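Local coordinates for protein ESSB (Geobacillus thermodenitrificans, PDB 4ANO) that is an integral membrane component of the type VII secretion system, represented here by its cytoplasmic part, which probably has a pseudokinase-like fold, at residues 34-45 with 128-137; 9-19 with 108-116. All blocks are in the same frame, centred on the assembly; numbering follows the deposited sequence.

Interaction 1. Residues 34-45 with 128-137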
loop_
_atom_site.group_PDB
_atom_site.type_symbol
_atom_site.label_atom_id
_atom_site.label_comp_id
_atom_site.label_asym_id
_atom_site.label_seq_id
_atom_site.Cartn_x
_atom_site.Cartn_y
_atom_site.Cartn_z
ATOM N N LEU A 34 1.900 4.818 22.341
ATOM C CA LEU A 34 2.739 3.751 21.781
ATOM C C LEU A 34 3.146 2.595 22.718
ATOM O O LEU A 34 3.362 2.800 23.913
ATOM C CB LEU A 34 3.990 4.377 21.142
ATOM C CG LEU A 34 3.835 5.563 20.186
ATOM C CD1 LEU A 34 5.134 6.222 19.704
ATOM C CD2 LEU A 34 2.976 5.108 18.928
ATOM N N LYS A 35 3.352 1.406 22.160
ATOM C CA LYS A 35 3.926 0.252 22.865
ATOM C C LYS A 35 5.457 0.355 22.943
ATOM O O LYS A 35 6.074 -0.438 23.659
ATOM C CB LYS A 35 3.548 -1.034 22.152
ATOM C CG LYS A 35 2.107 -1.267 22.110
ATOM C CD LYS A 35 1.765 -2.624 21.429
ATOM C CE LYS A 35 0.281 -2.981 21.631
ATOM N NZ LYS A 35 -0.194 -3.735 20.443
HETATM N N MSE A 36 6.005 1.324 22.197
HETATM C CA MSE A 36 7.446 1.581 22.138
HETATM C C MSE A 36 8.009 1.717 23.580
HETATM O O MSE A 36 7.370 2.299 24.463
HETATM C CB MSE A 36 7.750 2.892 21.389
HETATM C CG MSE A 36 9.210 3.221 21.339
HETATM SE SE MSE A 36 9.544 4.941 20.549
HETATM C CE MSE A 36 9.067 6.082 22.041
ATOM N N GLN A 37 9.136 1.095 23.811
ATOM C CA GLN A 37 9.785 1.327 25.142
ATOM C C GLN A 37 11.038 2.155 24.870
ATOM O O GLN A 37 11.149 3.352 25.283
ATOM C CB GLN A 37 10.006 -0.040 25.807
ATOM C CG GLN A 37 8.680 -0.665 26.162
ATOM C CD GLN A 37 8.770 -1.980 26.930
ATOM O OE1 GLN A 37 9.857 -2.592 27.063
ATOM N NE2 GLN A 37 7.679 -2.376 27.463
ATOM N N ASP A 38 12.018 1.552 24.264
ATOM C CA ASP A 38 13.231 2.258 24.040
ATOM C C ASP A 38 13.156 2.914 22.631
ATOM O O ASP A 38 12.890 2.205 21.633
ATOM C CB ASP A 38 14.372 1.263 24.184
ATOM C CG ASP A 38 15.701 1.905 24.093
ATOM O OD1 ASP A 38 15.834 2.988 23.502
ATOM O OD2 ASP A 38 16.656 1.359 24.694
ATOM N N PRO A 39 13.304 4.245 22.513
ATOM C CA PRO A 39 13.315 4.899 21.208
ATOM C C PRO A 39 14.244 4.229 20.155
ATOM O O PRO A 39 14.023 4.326 18.953
ATOM C CB PRO A 39 13.835 6.308 21.517
ATOM C CG PRO A 39 13.398 6.487 22.933
ATOM C CD PRO A 39 13.640 5.198 23.602
ATOM N N LEU A 40 15.333 3.599 20.628
ATOM C CA LEU A 40 16.211 2.823 19.756
ATOM C C LEU A 40 15.522 1.749 18.869
ATOM O O LEU A 40 16.030 1.399 17.805
ATOM C CB LEU A 40 17.277 2.161 20.640
ATOM C CG LEU A 40 18.330 1.327 19.911
ATOM C CD1 LEU A 40 19.080 2.163 18.839
ATOM C CD2 LEU A 40 19.406 1.041 20.986
ATOM N N GLU A 41 14.358 1.250 19.329
ATOM C CA GLU A 41 13.512 0.308 18.542
ATOM C C GLU A 41 13.142 0.855 17.195
ATOM O O GLU A 41 12.883 0.055 16.296
ATOM C CB GLU A 41 12.198 -0.001 19.272
ATOM C CG GLU A 41 12.398 -0.662 20.656
ATOM C CD GLU A 41 11.228 -0.533 21.638
ATOM O OE1 GLU A 41 10.094 -0.152 21.288
ATOM O OE2 GLU A 41 11.478 -0.834 22.825
ATOM N N LEU A 42 13.099 2.200 17.059
ATOM C CA LEU A 42 12.671 2.847 15.792
ATOM C C LEU A 42 13.809 2.989 14.778
ATOM O O LEU A 42 13.588 3.376 13.626
ATOM C CB LEU A 42 12.005 4.227 16.068
ATOM C CG LEU A 42 10.796 4.181 16.984
ATOM C CD1 LEU A 42 10.089 5.538 16.803
ATOM C CD2 LEU A 42 9.825 2.978 16.574
ATOM N N GLU A 43 15.026 2.673 15.191
ATOM C CA GLU A 43 16.207 2.836 14.303
ATOM C C GLU A 43 16.061 1.972 13.043
ATOM O O GLU A 43 16.541 2.398 11.951
ATOM C CB GLU A 43 17.549 2.663 15.095
ATOM C CG GLU A 43 18.873 2.993 14.239
ATOM C CD GLU A 43 19.104 2.076 13.072
ATOM O OE1 GLU A 43 18.797 0.872 13.219
ATOM O OE2 GLU A 43 19.638 2.532 11.997
ATOM N N VAL A 44 15.332 0.839 13.138
ATOM C CA VAL A 44 15.098 -0.043 11.983
ATOM C C VAL A 44 14.412 0.730 10.820
ATOM O O VAL A 44 14.505 0.319 9.683
ATOM C CB VAL A 44 14.313 -1.267 12.412
ATOM C CG1 VAL A 44 12.823 -0.951 12.776
ATOM C CG2 VAL A 44 14.444 -2.374 11.389
ATOM N N LEU A 45 13.775 1.875 11.119
ATOM C CA LEU A 45 13.010 2.587 10.100
ATOM C C LEU A 45 13.994 3.298 9.188
ATOM O O LEU A 45 13.588 3.650 8.067
ATOM C CB LEU A 45 12.066 3.618 10.738
ATOM C CG LEU A 45 10.764 3.014 11.400
ATOM C CD1 LEU A 45 9.868 4.211 11.972
ATOM C CD2 LEU A 45 9.993 2.248 10.326
ATOM N N VAL A 128 6.009 2.805 7.563
ATOM C CA VAL A 128 6.069 1.353 7.911
ATOM C C VAL A 128 6.026 1.275 9.421
ATOM O O VAL A 128 6.515 2.179 10.113
ATOM C CB VAL A 128 7.403 0.828 7.399
ATOM C CG1 VAL A 128 7.553 -0.574 7.777
ATOM C CG2 VAL A 128 7.448 0.880 5.790
ATOM N N GLY A 129 5.204 0.308 9.931
ATOM C CA GLY A 129 5.161 0.036 11.412
ATOM C C GLY A 129 6.324 -0.824 11.904
ATOM O O GLY A 129 7.130 -1.385 11.147
ATOM N N VAL A 130 6.482 -0.769 13.234
ATOM C CA VAL A 130 7.471 -1.567 13.926
ATOM C C VAL A 130 6.834 -2.391 14.962
ATOM O O VAL A 130 6.098 -1.918 15.828
ATOM C CB VAL A 130 8.532 -0.652 14.599
ATOM C CG1 VAL A 130 9.666 -1.501 15.231
ATOM C CG2 VAL A 130 9.085 0.290 13.530
ATOM N N LYS A 131 7.052 -3.698 14.818
ATOM C CA LYS A 131 6.433 -4.618 15.803
ATOM C C LYS A 131 6.669 -4.254 17.254
ATOM O O LYS A 131 7.813 -4.012 17.670
ATOM C CB LYS A 131 6.855 -6.038 15.462
ATOM C CG LYS A 131 5.967 -7.164 16.190
ATOM C CD LYS A 131 6.608 -8.561 15.920
ATOM C CE LYS A 131 6.212 -9.654 16.944
ATOM N NZ LYS A 131 4.942 -9.400 17.692
ATOM N N GLU A 132 5.556 -4.197 18.011
ATOM C CA GLU A 132 5.519 -3.859 19.478
ATOM C C GLU A 132 6.048 -2.422 19.779
ATOM O O GLU A 132 6.443 -2.097 20.911
ATOM C CB GLU A 132 6.360 -4.879 20.252
ATOM C CG GLU A 132 5.779 -6.268 20.330
ATOM C CD GLU A 132 6.455 -7.127 21.348
ATOM O OE1 GLU A 132 7.660 -7.474 21.171
ATOM O OE2 GLU A 132 5.742 -7.480 22.327
ATOM N N SER A 133 6.086 -1.544 18.758
ATOM C CA SER A 133 6.645 -0.251 18.941
ATOM C C SER A 133 5.817 0.892 18.308
ATOM O O SER A 133 5.569 1.897 18.932
ATOM C CB SER A 133 8.088 -0.180 18.422
ATOM O OG SER A 133 8.979 -1.048 19.110
ATOM N N LEU A 134 5.433 0.778 17.040
ATOM C CA LEU A 134 4.888 1.913 16.312
ATOM C C LEU A 134 3.862 1.350 15.348
ATOM O O LEU A 134 4.142 0.485 14.588
ATOM C CB LEU A 134 6.033 2.617 15.508
ATOM C CG LEU A 134 5.571 3.871 14.786
ATOM C CD1 LEU A 134 5.507 4.976 15.928
ATOM C CD2 LEU A 134 6.599 4.313 13.756
ATOM N N PRO A 135 2.655 1.844 15.395
ATOM C CA PRO A 135 1.609 1.227 14.534
ATOM C C PRO A 135 1.959 1.345 13.031
ATOM O O PRO A 135 2.475 2.348 12.595
ATOM C CB PRO A 135 0.368 2.076 14.841
ATOM C CG PRO A 135 0.647 2.709 16.195
ATOM C CD PRO A 135 2.139 2.983 16.169
ATOM N N PRO A 136 1.588 0.343 12.249
ATOM C CA PRO A 136 0.915 -0.905 12.723
ATOM C C PRO A 136 1.946 -1.739 13.478
ATOM O O PRO A 136 3.050 -2.032 12.968
ATOM C CB PRO A 136 0.463 -1.576 11.413
ATOM C CG PRO A 136 1.491 -1.075 10.415
ATOM C CD PRO A 136 1.676 0.396 10.800
ATOM N N ASP A 137 1.600 -2.103 14.696
ATOM C CA ASP A 137 2.617 -2.699 15.608
ATOM C C ASP A 137 2.409 -4.192 15.942
ATOM O O ASP A 137 3.092 -4.735 16.798
ATOM C CB ASP A 137 2.683 -1.845 16.920
ATOM C CG ASP A 137 1.374 -1.852 17.723
ATOM O OD1 ASP A 137 0.468 -2.689 17.495
ATOM O OD2 ASP A 137 1.179 -0.963 18.580
HETATM O O HOH W 1 2.299 1.238 19.358
HETATM O O HOH W 2 -1.881 -2.700 18.533
HETATM O O HOH W 3 2.231 -5.519 19.543
#

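Interaction 2. Residues 9-19 with 108-116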
loop_
_atom_site.group_PDB
_atom_site.type_symbol
_atom_site.label_atom_id
_atom_site.label_comp_id
_atom_site.label_asym_id
_atom_site.label_seq_id
_atom_site.Cartn_x
_atom_site.Cartn_y
_atom_site.Cartn_z
ATOM N N THR A 9 -7.858 10.235 7.239
ATOM C CA THR A 9 -7.730 9.245 6.159
ATOM C C THR A 9 -7.656 7.840 6.772
ATOM O O THR A 9 -7.587 7.708 7.959
ATOM C CB THR A 9 -6.497 9.502 5.311
ATOM O OG1 THR A 9 -5.325 9.467 6.129
ATOM C CG2 THR A 9 -6.606 10.871 4.602
ATOM N N TYR A 10 -7.652 6.810 5.942
ATOM C CA TYR A 10 -7.502 5.469 6.496
ATOM C C TYR A 10 -6.153 5.355 7.288
ATOM O O TYR A 10 -6.134 4.850 8.423
ATOM C CB TYR A 10 -7.506 4.476 5.330
ATOM C CG TYR A 10 -7.337 3.047 5.785
ATOM C CD1 TYR A 10 -8.361 2.374 6.403
ATOM C CD2 TYR A 10 -6.128 2.398 5.570
ATOM C CE1 TYR A 10 -8.204 1.079 6.803
ATOM C CE2 TYR A 10 -5.937 1.068 5.942
ATOM C CZ TYR A 10 -6.980 0.407 6.551
ATOM O OH TYR A 10 -6.773 -0.847 6.990
ATOM N N LEU A 11 -5.053 5.775 6.680
ATOM C CA LEU A 11 -3.752 5.775 7.363
ATOM C C LEU A 11 -3.888 6.431 8.717
ATOM O O LEU A 11 -3.567 5.848 9.773
ATOM C CB LEU A 11 -2.754 6.583 6.549
ATOM C CG LEU A 11 -1.933 5.853 5.503
ATOM C CD1 LEU A 11 -0.987 6.828 4.825
ATOM C CD2 LEU A 11 -1.165 4.625 6.061
ATOM N N GLU A 12 -4.368 7.670 8.704
ATOM C CA GLU A 12 -4.452 8.394 10.012
ATOM C C GLU A 12 -5.199 7.656 11.087
ATOM O O GLU A 12 -4.790 7.564 12.249
ATOM C CB GLU A 12 -5.050 9.781 9.801
ATOM C CG GLU A 12 -4.070 10.654 9.115
ATOM C CD GLU A 12 -4.634 12.056 8.992
ATOM O OE1 GLU A 12 -5.738 12.142 8.421
ATOM O OE2 GLU A 12 -4.005 13.035 9.464
ATOM N N THR A 13 -6.345 7.108 10.717
ATOM C CA THR A 13 -7.172 6.349 11.604
ATOM C C THR A 13 -6.495 5.060 12.104
ATOM O O THR A 13 -6.556 4.742 13.321
ATOM C CB THR A 13 -8.537 6.048 10.893
ATOM O OG1 THR A 13 -9.163 7.300 10.591
ATOM C CG2 THR A 13 -9.456 5.289 11.817
ATOM N N GLN A 14 -5.882 4.289 11.187
ATOM C CA GLN A 14 -5.234 3.035 11.620
ATOM C C GLN A 14 -3.989 3.316 12.507
ATOM O O GLN A 14 -3.645 2.480 13.408
ATOM C CB GLN A 14 -4.688 2.232 10.444
ATOM C CG GLN A 14 -5.803 1.576 9.569
ATOM C CD GLN A 14 -6.660 0.647 10.357
ATOM O OE1 GLN A 14 -6.171 -0.270 11.078
ATOM N NE2 GLN A 14 -7.958 0.945 10.397
ATOM N N LEU A 15 -3.303 4.412 12.237
ATOM C CA LEU A 15 -2.077 4.731 13.042
ATOM C C LEU A 15 -2.443 5.466 14.325
ATOM O O LEU A 15 -1.558 5.544 15.208
ATOM C CB LEU A 15 -1.153 5.625 12.191
ATOM C CG LEU A 15 -0.112 5.017 11.271
ATOM C CD1 LEU A 15 -0.426 3.766 10.663
ATOM C CD2 LEU A 15 0.273 6.060 10.217
ATOM N N ASP A 16 -3.671 5.990 14.422
ATOM C CA ASP A 16 -4.053 7.032 15.397
ATOM C C ASP A 16 -3.014 8.163 15.379
ATOM O O ASP A 16 -2.430 8.517 16.412
ATOM C CB ASP A 16 -4.216 6.440 16.799
ATOM C CG ASP A 16 -4.964 7.441 17.747
ATOM O OD1 ASP A 16 -5.556 8.430 17.268
ATOM O OD2 ASP A 16 -4.917 7.255 18.955
ATOM N N ALA A 17 -2.700 8.679 14.187
ATOM C CA ALA A 17 -1.623 9.676 14.050
ATOM C C ALA A 17 -2.116 10.747 13.132
ATOM O O ALA A 17 -3.127 10.571 12.466
ATOM C CB ALA A 17 -0.295 9.073 13.461
ATOM N N VAL A 18 -1.339 11.819 13.009
ATOM C CA VAL A 18 -1.725 12.946 12.214
ATOM C C VAL A 18 -0.698 13.089 11.076
ATOM O O VAL A 18 0.526 13.111 11.334
ATOM C CB VAL A 18 -1.706 14.212 13.124
ATOM C CG1 VAL A 18 -1.784 15.505 12.355
ATOM C CG2 VAL A 18 -2.823 14.136 14.159
HETATM N N MSE A 19 -1.194 13.110 9.835
HETATM C CA MSE A 19 -0.406 13.600 8.694
HETATM C C MSE A 19 -0.464 15.121 8.754
HETATM O O MSE A 19 -1.519 15.689 8.395
HETATM C CB MSE A 19 -1.070 13.212 7.373
HETATM C CG MSE A 19 -0.210 13.340 6.076
HETATM SE SE MSE A 19 1.210 11.982 6.022
HETATM C CE MSE A 19 0.197 10.334 5.787
ATOM N N PHE A 108 3.765 -3.930 7.436
ATOM C CA PHE A 108 3.299 -3.070 6.330
ATOM C C PHE A 108 1.804 -2.757 6.363
ATOM O O PHE A 108 0.999 -3.628 6.754
ATOM C CB PHE A 108 3.731 -3.694 4.996
ATOM C CG PHE A 108 5.234 -3.728 4.855
ATOM C CD1 PHE A 108 5.905 -2.624 4.387
ATOM C CD2 PHE A 108 5.970 -4.842 5.304
ATOM C CE1 PHE A 108 7.308 -2.629 4.293
ATOM C CE2 PHE A 108 7.382 -4.858 5.245
ATOM C CZ PHE A 108 8.043 -3.760 4.734
ATOM N N ILE A 109 1.475 -1.484 6.126
ATOM C CA ILE A 109 0.062 -1.015 5.962
ATOM C C ILE A 109 -0.102 -0.595 4.515
ATOM O O ILE A 109 0.643 0.286 3.993
ATOM C CB ILE A 109 -0.376 0.084 6.977
ATOM C CG1 ILE A 109 -1.758 0.716 6.596
ATOM C CG2 ILE A 109 0.698 1.273 7.128
ATOM C CD1 ILE A 109 -2.381 1.436 7.835
ATOM N N VAL A 110 -1.118 -1.194 3.839
ATOM C CA VAL A 110 -1.244 -1.023 2.401
ATOM C C VAL A 110 -2.485 -0.182 2.084
ATOM O O VAL A 110 -3.642 -0.523 2.402
ATOM C CB VAL A 110 -1.334 -2.383 1.674
ATOM C CG1 VAL A 110 -1.546 -2.169 0.181
ATOM C CG2 VAL A 110 -0.082 -3.225 1.995
ATOM N N CYS A 111 -2.280 0.963 1.442
ATOM C CA CYS A 111 -3.366 1.802 0.982
ATOM C C CYS A 111 -2.763 2.788 -0.028
ATOM O O CYS A 111 -1.556 2.962 -0.005
ATOM C CB CYS A 111 -4.190 2.431 2.083
ATOM S SG CYS A 111 -3.075 3.570 3.091
ATOM N N PRO A 112 -3.580 3.420 -0.875
ATOM C CA PRO A 112 -3.034 4.270 -1.944
ATOM C C PRO A 112 -2.236 5.449 -1.391
ATOM O O PRO A 112 -1.198 5.770 -2.001
ATOM C CB PRO A 112 -4.321 4.746 -2.704
ATOM C CG PRO A 112 -5.188 3.492 -2.598
ATOM C CD PRO A 112 -4.979 3.018 -1.147
ATOM N N GLU A 113 -2.604 5.977 -0.229
ATOM C CA GLU A 113 -1.925 7.178 0.333
ATOM C C GLU A 113 -0.510 6.792 0.750
ATOM O O GLU A 113 0.379 7.677 0.904
ATOM C CB GLU A 113 -2.644 7.688 1.586
ATOM C CG GLU A 113 -2.237 9.072 1.986
ATOM C CD GLU A 113 -2.944 9.619 3.222
ATOM O OE1 GLU A 113 -3.616 8.884 4.003
ATOM O OE2 GLU A 113 -2.796 10.859 3.390
ATOM N N ASN A 114 -0.302 5.508 1.006
ATOM C CA ASN A 114 0.980 5.057 1.535
ATOM C C ASN A 114 1.934 4.479 0.517
ATOM O O ASN A 114 2.938 3.874 0.883
ATOM C CB ASN A 114 0.736 4.051 2.658
ATOM C CG ASN A 114 1.887 3.980 3.619
ATOM O OD1 ASN A 114 2.587 4.986 3.898
ATOM N ND2 ASN A 114 2.100 2.772 4.164
ATOM N N LEU A 115 1.591 4.621 -0.761
ATOM C CA LEU A 115 2.429 3.996 -1.762
ATOM C C LEU A 115 2.977 4.976 -2.795
ATOM O O LEU A 115 2.246 5.816 -3.275
ATOM C CB LEU A 115 1.614 2.997 -2.527
ATOM C CG LEU A 115 1.202 1.696 -1.839
ATOM C CD1 LEU A 115 0.166 0.934 -2.674
ATOM C CD2 LEU A 115 2.456 0.798 -1.599
HETATM N N MSE A 116 4.238 4.805 -3.179
HETATM C CA MSE A 116 4.758 5.491 -4.388
HETATM C C MSE A 116 5.497 4.483 -5.251
HETATM O O MSE A 116 5.770 3.358 -4.791
HETATM C CB MSE A 116 5.638 6.674 -4.022
HETATM C CG MSE A 116 4.961 7.695 -3.135
HETATM SE SE MSE A 116 5.993 9.338 -3.196
HETATM C CE MSE A 116 5.752 9.728 -5.097
HETATM O O HOH W 4 -3.595 11.988 5.631
HETATM O O HOH W 5 -5.177 6.762 3.809
#

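Interaction 1. Residues 34-45 with 128-137
S133 and E41 meet where a 3-10 segment that begins at P39 packs against a classic beta bulge, where V130 O takes the backbone NH of both S133 and L134. Lying between strands 25-30 and 53-58 of the four-stranded sheet, the 3-10 segment probably takes the place of helix C in a kinase-like N-terminal lobe.

S133 OG donates to E41 OE1 over 2.6 Å, arriving 36° above the carboxylate plane, while Q37 N reaches the same oxygen from the opposite face. D38 N holds E41 OE2, so both oxygens are gripped and the carboxylate can hardly turn. Glutamate suits this place because its extended chain reaches back to the backbone NH groups of Q37 and D38, just ahead of the 3-10 segment, and serine because a short hydroxyl suffices to meet it. At the start of the 3-10 segment D38 OD1 accepts from L40 N, an Asx turn. M36 N gives S133 O only a weak bond.

The ionic contact lies nearer the surface. K35 stays extended to CE (chi3 169°), its aliphatic part crossing D137 at about a right angle with CD 3.3 Å from OD2. NZ then forms a salt bridge to D137 OD1 at 3.2 Å, which a water reinforces by bridging the same two atoms.

Apolar side chains make up the rest. V44 CG1 and V130 CG2 meet tip to tip at 4.0 Å, L42 CD2 rests on L134 CB, and L34 runs alongside L134 while its CD2 touches P135 CD at 3.6 Å. L42 and L45 also pack on I56 of strand 53-58. L45 spans three partners: CG lies against V130 CG2, CD1 touches L134 CD2 at 3.7 Å, and CD2 comes to 3.5 Å from V128 O.

Interaction 2. Residues 9-19 with 108-116
Three groups grip T9 OG1: it donates to E113 OE1 over 2.8 Å, on the syn lone pair of that oxygen, and accepts from E12 N and from a water that also donates to E113 OE2. With chi1 at 58°, the hydroxyl lies between the backbone N and the carbonyl carbon, which lets T9 serve as N-cap of helix 10-15. T9 N in turn donates to E12 OE1, completing a capping box. With a valine in its place the hydroxyl is gone, and E12 N would probably lose its cap while E113 OE1 would be left without this donor. A second water links E113 OE1 to L11 N, so the glutamate holds the first turn of the helix at two points.

Next to this polar group the packing is apolar. I109 CD1 lies 3.6 Å from Q14 CB and 4.0 Å from Y10 CE2; an isoleucine suits the place because its long branch carries CD1 to both. L11, modelled in two conformers, crosses I109 and in one of them packs its CG against C111 SG. That sulfur sits at the edge of the Y10 ring, 5.4 Å from its centroid, while Q14 CG covers one face. Y10 OH is held by E147 of helix 141-155.

N114 ND2 donates to I109 O at 2.9 Å, almost in its amide plane, and OD1 accepts from H127 N, fixing the turn. The run C111-P112-E113-N114 ahead of strand 115-117 resembles the catalytic loop of protein kinases, consistent with a pseudokinase-like fold.

Overall arrangement
Interaction 2 lies closer to the middle of the chain, its centre about 9 Å from the chain centre against about 19 Å for interaction 1. Both are partly buried, but interaction 1 reaches the surface with its salt bridge while interaction 2 has no fully exposed member. In 34-45 with 128-137 a salt bridge and a serine-glutamate bond at one end adjoin leucines and valines; 9-19 with 108-116 adds an aromatic ring and a cysteine sulfur beside a capped helix start. Interaction 1 joins the loop between strands 25-30 and 53-58 to strand 129-130 and the turn that follows it; interaction 2 joins helix 10-15 to the turn before strand 115-117. Their centres are about 16 Å apart, yet P136 CD packs on I109 CG2.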